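Local coordinates for teichoic acid biosynthesis protein F (Staphylococcus epidermidis, PDB 3L7I), which takes part in teichoic acid biosynthesis and carries a C-terminal glycosyltransferase-like region of the GT-B class, built from two parallel-sheet domains, at residues 409-412 and 413-417; 473-476 and 477-481; 604-608 and 609-613. One frame throughout, in Å; residues are numbered along the deposited sequence.

Interaction 1 (409-412 and 413-417)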
loop_
_atom_site.group_PDB
_atom_site.type_symbol
_atom_site.label_atom_id
_atom_site.label_comp_id
_atom_site.label_asym_id
_atom_site.label_seq_id
_atom_site.Cartn_x
_atom_site.Cartn_y
_atom_site.Cartn_z
ATOM N N ALA A 409 13.901 -18.138 -13.177
ATOM C CA ALA A 409 13.794 -18.653 -11.824
ATOM C C ALA A 409 14.995 -19.563 -11.535
ATOM O O ALA A 409 15.602 -19.495 -10.458
ATOM C CB ALA A 409 12.500 -19.384 -11.654
ATOM N N GLU A 410 15.348 -20.384 -12.524
ATOM C CA GLU A 410 16.393 -21.384 -12.363
ATOM C C GLU A 410 17.739 -20.724 -12.193
ATOM O O GLU A 410 18.607 -21.260 -11.501
ATOM C CB GLU A 410 16.443 -22.332 -13.557
ATOM C CG GLU A 410 15.330 -23.346 -13.611
ATOM C CD GLU A 410 14.109 -22.865 -14.379
ATOM O OE1 GLU A 410 13.954 -21.632 -14.567
ATOM O OE2 GLU A 410 13.304 -23.736 -14.794
ATOM N N TYR A 411 17.911 -19.576 -12.851
ATOM C CA TYR A 411 19.134 -18.781 -12.760
ATOM C C TYR A 411 19.320 -18.340 -11.327
ATOM O O TYR A 411 20.366 -18.563 -10.734
ATOM C CB TYR A 411 19.033 -17.562 -13.677
ATOM C CG TYR A 411 20.216 -16.598 -13.661
ATOM C CD1 TYR A 411 21.425 -16.940 -14.252
ATOM C CD2 TYR A 411 20.104 -15.330 -13.110
ATOM C CE1 TYR A 411 22.477 -16.081 -14.269
ATOM C CE2 TYR A 411 21.168 -14.453 -13.121
ATOM C CZ TYR A 411 22.350 -14.829 -13.710
ATOM O OH TYR A 411 23.436 -13.964 -13.742
ATOM N N TYR A 412 18.278 -17.739 -10.763
ATOM C CA TYR A 412 18.351 -17.253 -9.391
ATOM C C TYR A 412 18.561 -18.380 -8.379
ATOM O O TYR A 412 19.370 -18.244 -7.455
ATOM C CB TYR A 412 17.153 -16.350 -9.065
ATOM C CG TYR A 412 17.258 -15.064 -9.851
ATOM C CD1 TYR A 412 18.240 -14.121 -9.531
ATOM C CD2 TYR A 412 16.443 -14.816 -10.950
ATOM C CE1 TYR A 412 18.380 -12.971 -10.252
ATOM C CE2 TYR A 412 16.579 -13.654 -11.681
ATOM C CZ TYR A 412 17.554 -12.736 -11.330
ATOM O OH TYR A 412 17.727 -11.568 -12.053
ATOM N N GLN A 413 17.858 -19.493 -8.571
ATOM C CA GLN A 413 18.056 -20.673 -7.745
ATOM C C GLN A 413 19.521 -21.063 -7.733
ATOM O O GLN A 413 20.156 -21.115 -6.677
ATOM C CB GLN A 413 17.263 -21.838 -8.313
ATOM C CG GLN A 413 16.135 -22.367 -7.464
ATOM C CD GLN A 413 15.346 -23.433 -8.219
ATOM O OE1 GLN A 413 15.384 -24.627 -7.865
ATOM N NE2 GLN A 413 14.654 -23.014 -9.296
ATOM N N ALA A 414 20.041 -21.348 -8.925
ATOM C CA ALA A 414 21.394 -21.847 -9.081
ATOM C C ALA A 414 22.334 -20.974 -8.281
ATOM O O ALA A 414 23.134 -21.472 -7.491
ATOM C CB ALA A 414 21.798 -21.888 -10.559
ATOM N N TYR A 415 22.218 -19.666 -8.457
ATOM C CA TYR A 415 23.096 -18.746 -7.739
ATOM C C TYR A 415 22.862 -18.679 -6.215
ATOM O O TYR A 415 23.802 -18.489 -5.437
ATOM C CB TYR A 415 23.061 -17.359 -8.379
ATOM C CG TYR A 415 23.977 -17.312 -9.551
ATOM C CD1 TYR A 415 25.340 -17.150 -9.367
ATOM C CD2 TYR A 415 23.495 -17.485 -10.833
ATOM C CE1 TYR A 415 26.179 -17.137 -10.414
ATOM C CE2 TYR A 415 24.322 -17.478 -11.887
ATOM C CZ TYR A 415 25.668 -17.305 -11.677
ATOM O OH TYR A 415 26.523 -17.294 -12.747
ATOM N N SER A 416 21.611 -18.832 -5.793
ATOM C CA SER A 416 21.316 -18.966 -4.388
ATOM C C SER A 416 21.849 -20.292 -3.840
ATOM O O SER A 416 22.375 -20.351 -2.723
ATOM C CB SER A 416 19.814 -18.905 -4.174
ATOM O OG SER A 416 19.505 -19.042 -2.792
ATOM N N GLU A 417 21.710 -21.357 -4.623
ATOM C CA GLU A 417 22.015 -22.691 -4.120
ATOM C C GLU A 417 23.492 -23.027 -4.135
ATOM O O GLU A 417 23.925 -23.913 -3.417
ATOM C CB GLU A 417 21.243 -23.765 -4.889
ATOM C CG GLU A 417 19.765 -23.858 -4.520
ATOM C CD GLU A 417 19.052 -25.003 -5.232
ATOM O OE1 GLU A 417 19.706 -26.039 -5.502
ATOM O OE2 GLU A 417 17.839 -24.860 -5.520
#

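Interaction 2 (473-476 and 477-481)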
loop_
_atom_site.group_PDB
_atom_site.type_symbol
_atom_site.label_atom_id
_atom_site.label_comp_id
_atom_site.label_asym_id
_atom_site.label_seq_id
_atom_site.Cartn_x
_atom_site.Cartn_y
_atom_site.Cartn_z
ATOM N N ASN A 473 34.143 -1.419 -7.482
ATOM C CA ASN A 473 34.752 -1.722 -6.212
ATOM C C ASN A 473 33.864 -2.681 -5.456
ATOM O O ASN A 473 34.359 -3.571 -4.772
ATOM C CB ASN A 473 34.989 -0.430 -5.411
ATOM C CG ASN A 473 35.720 -0.681 -4.107
ATOM O OD1 ASN A 473 36.129 -1.813 -3.820
ATOM N ND2 ASN A 473 35.879 0.366 -3.305
ATOM N N ARG A 474 32.552 -2.495 -5.590
ATOM C CA ARG A 474 31.565 -3.364 -4.966
ATOM C C ARG A 474 31.723 -4.816 -5.440
ATOM O O ARG A 474 31.641 -5.753 -4.636
ATOM C CB ARG A 474 30.148 -2.881 -5.284
ATOM C CG ARG A 474 29.556 -1.896 -4.300
ATOM C CD ARG A 474 28.188 -1.339 -4.768
ATOM N NE ARG A 474 27.991 0.047 -4.313
ATOM C CZ ARG A 474 26.831 0.564 -3.890
ATOM N NH1 ARG A 474 25.736 -0.198 -3.850
ATOM N NH2 ARG A 474 26.758 1.837 -3.489
ATOM N N GLU A 475 31.935 -4.996 -6.745
ATOM C CA GLU A 475 32.041 -6.321 -7.339
ATOM C C GLU A 475 33.317 -7.018 -6.905
ATOM O O GLU A 475 33.275 -8.188 -6.521
ATOM C CB GLU A 475 31.966 -6.244 -8.864
ATOM C CG GLU A 475 32.523 -7.461 -9.641
ATOM C CD GLU A 475 31.758 -8.765 -9.395
ATOM O OE1 GLU A 475 30.842 -8.749 -8.534
ATOM O OE2 GLU A 475 32.076 -9.797 -10.040
ATOM N N THR A 476 34.448 -6.320 -6.948
ATOM C CA THR A 476 35.685 -7.015 -6.618
ATOM C C THR A 476 35.719 -7.357 -5.129
ATOM O O THR A 476 36.341 -8.347 -4.723
ATOM C CB THR A 476 36.944 -6.240 -7.006
ATOM O OG1 THR A 476 37.161 -5.177 -6.069
ATOM C CG2 THR A 476 36.814 -5.695 -8.401
ATOM N N SER A 477 35.041 -6.557 -4.315
ATOM C CA SER A 477 35.041 -6.841 -2.892
ATOM C C SER A 477 34.426 -8.211 -2.599
ATOM O O SER A 477 34.610 -8.752 -1.517
ATOM C CB SER A 477 34.300 -5.754 -2.104
ATOM O OG SER A 477 32.899 -6.031 -2.001
ATOM N N ARG A 478 33.684 -8.754 -3.551
ATOM C CA ARG A 478 33.000 -10.023 -3.351
ATOM C C ARG A 478 33.833 -11.219 -3.855
ATOM O O ARG A 478 33.498 -12.373 -3.585
ATOM C CB ARG A 478 31.638 -10.023 -4.068
ATOM C CG ARG A 478 30.771 -8.802 -3.837
ATOM C CD ARG A 478 29.397 -8.975 -4.451
ATOM N NE ARG A 478 29.442 -9.173 -5.901
ATOM C CZ ARG A 478 28.398 -9.580 -6.622
ATOM N NH1 ARG A 478 28.505 -9.750 -7.932
ATOM N NH2 ARG A 478 27.240 -9.833 -6.015
ATOM N N TRP A 479 34.888 -10.931 -4.617
ATOM C CA TRP A 479 35.755 -11.973 -5.137
ATOM C C TRP A 479 36.576 -12.556 -4.007
ATOM O O TRP A 479 37.413 -11.868 -3.423
ATOM C CB TRP A 479 36.719 -11.438 -6.194
ATOM C CG TRP A 479 36.103 -10.867 -7.436
ATOM C CD1 TRP A 479 34.792 -10.953 -7.855
ATOM C CD2 TRP A 479 36.795 -10.145 -8.443
ATOM N NE1 TRP A 479 34.637 -10.301 -9.058
ATOM C CE2 TRP A 479 35.855 -9.797 -9.436
ATOM C CE3 TRP A 479 38.125 -9.764 -8.607
ATOM C CZ2 TRP A 479 36.206 -9.090 -10.559
ATOM C CZ3 TRP A 479 38.467 -9.058 -9.717
ATOM C CH2 TRP A 479 37.515 -8.724 -10.682
ATOM N N ASP A 480 36.348 -13.826 -3.708
ATOM C CA ASP A 480 37.054 -14.487 -2.630
ATOM C C ASP A 480 38.425 -14.921 -3.131
ATOM O O ASP A 480 39.413 -14.850 -2.404
ATOM C CB ASP A 480 36.236 -15.689 -2.140
ATOM C CG ASP A 480 34.887 -15.286 -1.540
ATOM O OD1 ASP A 480 34.837 -14.374 -0.683
ATOM O OD2 ASP A 480 33.873 -15.893 -1.932
ATOM N N TYR A 481 38.470 -15.367 -4.387
ATOM C CA TYR A 481 39.712 -15.731 -5.062
ATOM C C TYR A 481 39.805 -14.997 -6.401
ATOM O O TYR A 481 38.802 -14.825 -7.085
ATOM C CB TYR A 481 39.765 -17.235 -5.287
ATOM C CG TYR A 481 39.964 -18.032 -4.012
ATOM C CD1 TYR A 481 41.070 -17.810 -3.187
ATOM C CD2 TYR A 481 39.061 -19.020 -3.635
ATOM C CE1 TYR A 481 41.261 -18.552 -2.027
ATOM C CE2 TYR A 481 39.247 -19.754 -2.483
ATOM C CZ TYR A 481 40.345 -19.520 -1.683
ATOM O OH TYR A 481 40.512 -20.264 -0.535
#

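Interaction 3 (604-608 and 609-613)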
loop_
_atom_site.group_PDB
_atom_site.type_symbol
_atom_site.label_atom_id
_atom_site.label_comp_id
_atom_site.label_asym_id
_atom_site.label_seq_id
_atom_site.Cartn_x
_atom_site.Cartn_y
_atom_site.Cartn_z
ATOM N N SER A 604 36.304 -15.506 -36.669
ATOM C CA SER A 604 35.860 -14.594 -35.608
ATOM C C SER A 604 34.836 -15.225 -34.693
ATOM O O SER A 604 34.682 -14.807 -33.550
ATOM C CB SER A 604 35.235 -13.341 -36.212
ATOM O OG SER A 604 36.108 -12.722 -37.133
ATOM N N ASN A 605 34.129 -16.223 -35.199
ATOM C CA ASN A 605 33.143 -16.925 -34.396
ATOM C C ASN A 605 33.640 -18.191 -33.714
ATOM O O ASN A 605 32.905 -18.804 -32.950
ATOM C CB ASN A 605 31.915 -17.241 -35.237
ATOM C CG ASN A 605 31.183 -15.996 -35.654
ATOM O OD1 ASN A 605 30.977 -15.075 -34.842
ATOM N ND2 ASN A 605 30.788 -15.942 -36.930
ATOM N N TYR A 606 34.879 -18.582 -33.976
ATOM C CA TYR A 606 35.383 -19.858 -33.479
ATOM C C TYR A 606 35.280 -19.924 -31.949
ATOM O O TYR A 606 35.673 -18.988 -31.273
ATOM C CB TYR A 606 36.822 -20.055 -33.959
ATOM C CG TYR A 606 37.365 -21.441 -33.749
ATOM C CD1 TYR A 606 38.230 -21.720 -32.694
ATOM C CD2 TYR A 606 37.015 -22.474 -34.607
ATOM C CE1 TYR A 606 38.727 -22.999 -32.498
ATOM C CE2 TYR A 606 37.498 -23.756 -34.419
ATOM C CZ TYR A 606 38.354 -24.015 -33.366
ATOM O OH TYR A 606 38.826 -25.297 -33.192
ATOM N N ASN A 607 34.729 -21.006 -31.403
ATOM C CA ASN A 607 34.454 -21.078 -29.958
ATOM C C ASN A 607 35.683 -20.806 -29.103
ATOM O O ASN A 607 35.614 -20.127 -28.086
ATOM C CB ASN A 607 33.904 -22.454 -29.574
ATOM C CG ASN A 607 32.902 -22.998 -30.591
ATOM O OD1 ASN A 607 32.453 -22.275 -31.489
ATOM N ND2 ASN A 607 32.544 -24.282 -30.449
ATOM N N ASP A 608 36.821 -21.331 -29.539
ATOM C CA ASP A 608 37.987 -21.455 -28.670
ATOM C C ASP A 608 39.304 -20.825 -29.205
ATOM O O ASP A 608 39.908 -21.273 -30.186
ATOM C CB ASP A 608 38.171 -22.933 -28.302
ATOM C CG ASP A 608 39.097 -23.126 -27.137
ATOM O OD1 ASP A 608 38.676 -23.778 -26.156
ATOM O OD2 ASP A 608 40.242 -22.614 -27.206
ATOM N N VAL A 609 39.760 -19.794 -28.522
ATOM C CA VAL A 609 40.822 -18.988 -29.062
ATOM C C VAL A 609 42.202 -19.607 -28.818
ATOM O O VAL A 609 43.169 -19.313 -29.552
ATOM C CB VAL A 609 40.746 -17.553 -28.503
ATOM C CG1 VAL A 609 41.373 -17.493 -27.133
ATOM C CG2 VAL A 609 41.453 -16.602 -29.434
ATOM N N SER A 610 42.305 -20.459 -27.801
ATOM C CA SER A 610 43.599 -21.059 -27.464
ATOM C C SER A 610 43.973 -22.083 -28.519
ATOM O O SER A 610 45.141 -22.265 -28.853
ATOM C CB SER A 610 43.537 -21.738 -26.105
ATOM O OG SER A 610 42.433 -21.245 -25.377
ATOM N N GLU A 611 42.955 -22.755 -29.036
ATOM C CA GLU A 611 43.145 -23.663 -30.146
ATOM C C GLU A 611 43.638 -22.903 -31.370
ATOM O O GLU A 611 44.519 -23.377 -32.079
ATOM C CB GLU A 611 41.856 -24.435 -30.448
ATOM C CG GLU A 611 41.435 -25.346 -29.305
ATOM C CD GLU A 611 40.244 -26.200 -29.635
ATOM O OE1 GLU A 611 39.570 -25.913 -30.646
ATOM O OE2 GLU A 611 39.975 -27.159 -28.879
ATOM N N LEU A 612 43.101 -21.715 -31.614
ATOM C CA LEU A 612 43.597 -20.940 -32.739
ATOM C C LEU A 612 45.092 -20.589 -32.550
ATOM O O LEU A 612 45.877 -20.616 -33.512
ATOM C CB LEU A 612 42.729 -19.711 -33.003
ATOM C CG LEU A 612 41.328 -20.026 -33.541
ATOM C CD1 LEU A 612 40.467 -18.763 -33.708
ATOM C CD2 LEU A 612 41.432 -20.786 -34.841
ATOM N N PHE A 613 45.512 -20.300 -31.319
ATOM C CA PHE A 613 46.938 -20.036 -31.106
ATOM C C PHE A 613 47.759 -21.269 -31.430
ATOM O O PHE A 613 48.760 -21.183 -32.142
ATOM C CB PHE A 613 47.252 -19.580 -29.672
ATOM C CG PHE A 613 46.639 -18.271 -29.302
ATOM C CD1 PHE A 613 46.538 -17.251 -30.230
ATOM C CD2 PHE A 613 46.174 -18.056 -28.024
ATOM C CE1 PHE A 613 45.963 -16.050 -29.895
ATOM C CE2 PHE A 613 45.606 -16.853 -27.685
ATOM C CZ PHE A 613 45.502 -15.848 -28.619
#

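Interaction 1 (409-412 and 413-417)
Four consecutive backbone hydrogen bonds tie 409-412 to 413-417, each from the N-H of one residue to the carbonyl four places earlier. Q413 N reaches A409 O at 2.9 Å, and A414 N to E410 O, Y415 N to Y411 O and S416 N to Y412 O carry the ladder on through one full turn.

Some polar side chains of this helix find partners in the surrounding fold. S416 OG bonds D345 OD1, while the Y412 hydroxyl has weak bonds to N407 and R338.

Between the two segments the side-chain contact is aromatic. Y415 turns an edge, through CD2 and CE2, onto one face of the Y411 ring. The centroids lie 5.0 Å apart with the planes at 62°, a T-shaped pair displaced toward the rim, in which Y411 CE1 meets Y415 CE2 at 3.3 Å. The torsion of Y411 (chi1 178°, CG opposite the backbone N) sends its ring out from the helix flank, and Y415, one turn on, leans back over it. The same edge of Y415 passes the carbonyl of its own hydrogen-bond partner, with CD2 3.3 Å from Y411 O. Beyond the pair, Y411 and Y415 rest on strands 384-389 and 354-358, with W421 edge-to-face to Y415; A414 packs on I386, and the Y412 ring meets that of Y341 on helix 336-344.

An i to i+4 tyrosine pair thus lines the sheet-facing side of helix 409-417, the connection of a beta-alpha-beta crossover from edge strand 402-405 to strand 418-423 in a Rossmann-like sheet.

Interaction 2 (473-476 and 477-481)
E475 uses its two carboxylate oxygens for two different residues of the turn that follows its helix. OE1 takes R478 NH1 at 2.6 Å, on the syn side and nearly in the guanidinium plane, as a salt bridge, with a weak second bond from R478 NE at 3.0 Å. OE2 receives W479 NE1 at 2.8 Å; OE2 lies close to the indole plane, while the donor comes from well above the carboxylate plane, and carboxylate and ring stand at 90° to each other. CG of E475 is anti to the backbone N (chi1 160°) and the chain bends at chi2 (64°), which carries the acid forward, toward the C-terminal end of its helix, to both donors.

On the indole face, T476 CA stands 3.9 Å from the centroid of the five-membered ring as a CH-pi contact, and T476 CG2 touches the six-membered ring at CH2, 3.9 Å away. A type I turn from T476 to W479, closed by W479 N to T476 O, links helix 465-476 to strand 481-484 within a beta-alpha-beta unit of the seven-stranded parallel sheet.

S477 OG bonds R474 O at 2.9 Å. Outside, Y439 OH and T427 N also bond E475 OE2, P428 O holds R478 NH1, and the rings of Y439 and F497 meet W479 edge-to-face.

Interaction 3 (604-608 and 609-613)
D608 caps the first turn of helix 609-614 from the N-cap position: its OD2 accepts from E611 N at 3.3 Å with a fairly straight N-H, on the anti side of the carboxylate, and more weakly from S610 N at 3.0 Å. S610 OG is also near, 3.2 Å from D608 OD2, though the carbonyl of R511 is within its reach as well. CG of D608 is anti to the backbone N (chi1 -165°), which carries OD2 over the N-H groups of the first helical turn, while OD1 is held by Y371 OH.

A side-chain to side-chain hydrogen bond joins residues five apart. Y606 OH gives its proton to E611 OE1 at 2.7 Å, nearly along the C-O axis and at the edge of the phenol ring; ring and carboxylate are turned 49° apart. The other oxygen, E611 OE2, is bonded to Y524 OH.

Apolar contact comes from L612, which lies obliquely against the same ring. L612 CG approaches Y606 CD1 at 3.6 Å, and CD2 sits over one face, 4.3 Å from the centroid, as a CH-pi contact offset toward the rim. L532 touches both side chains, and I528 packs against Y606 and E611.

Electrostatically, the acids are close: D608 OD1 and E611 OE2 are 4.5 Å apart, their planes stacked at 21°. Any repulsion between them is probably moderated by the helix N-terminus, by the tyrosine hydroxyls and, at long range, by K370; the cap and the tyrosine bond together are consistent with a defined entry of the loop into the helix.

In the fold
All three contacts are local, set where helices start, run or end around the two parallel sheets. Interactions 1 and 2 flank the seven-stranded sheet, about 20 Å apart between centres; interaction 3 lies beside the six-stranded sheet, its centre about 30 Å from that of interaction 1 and 29 Å from that of interaction 2. Interactions 1 and 3 occupy equivalent places, each on the connection from edge strand to fourth strand of a 3-2-1-4 order, yet one is a largely buried aromatic pair along a short helix and the other a partly buried, polar helix start. Interaction 2, also partly buried, closes a helix, with a salt bridge and an indole. L431 neighbours both interactions 1 and 2.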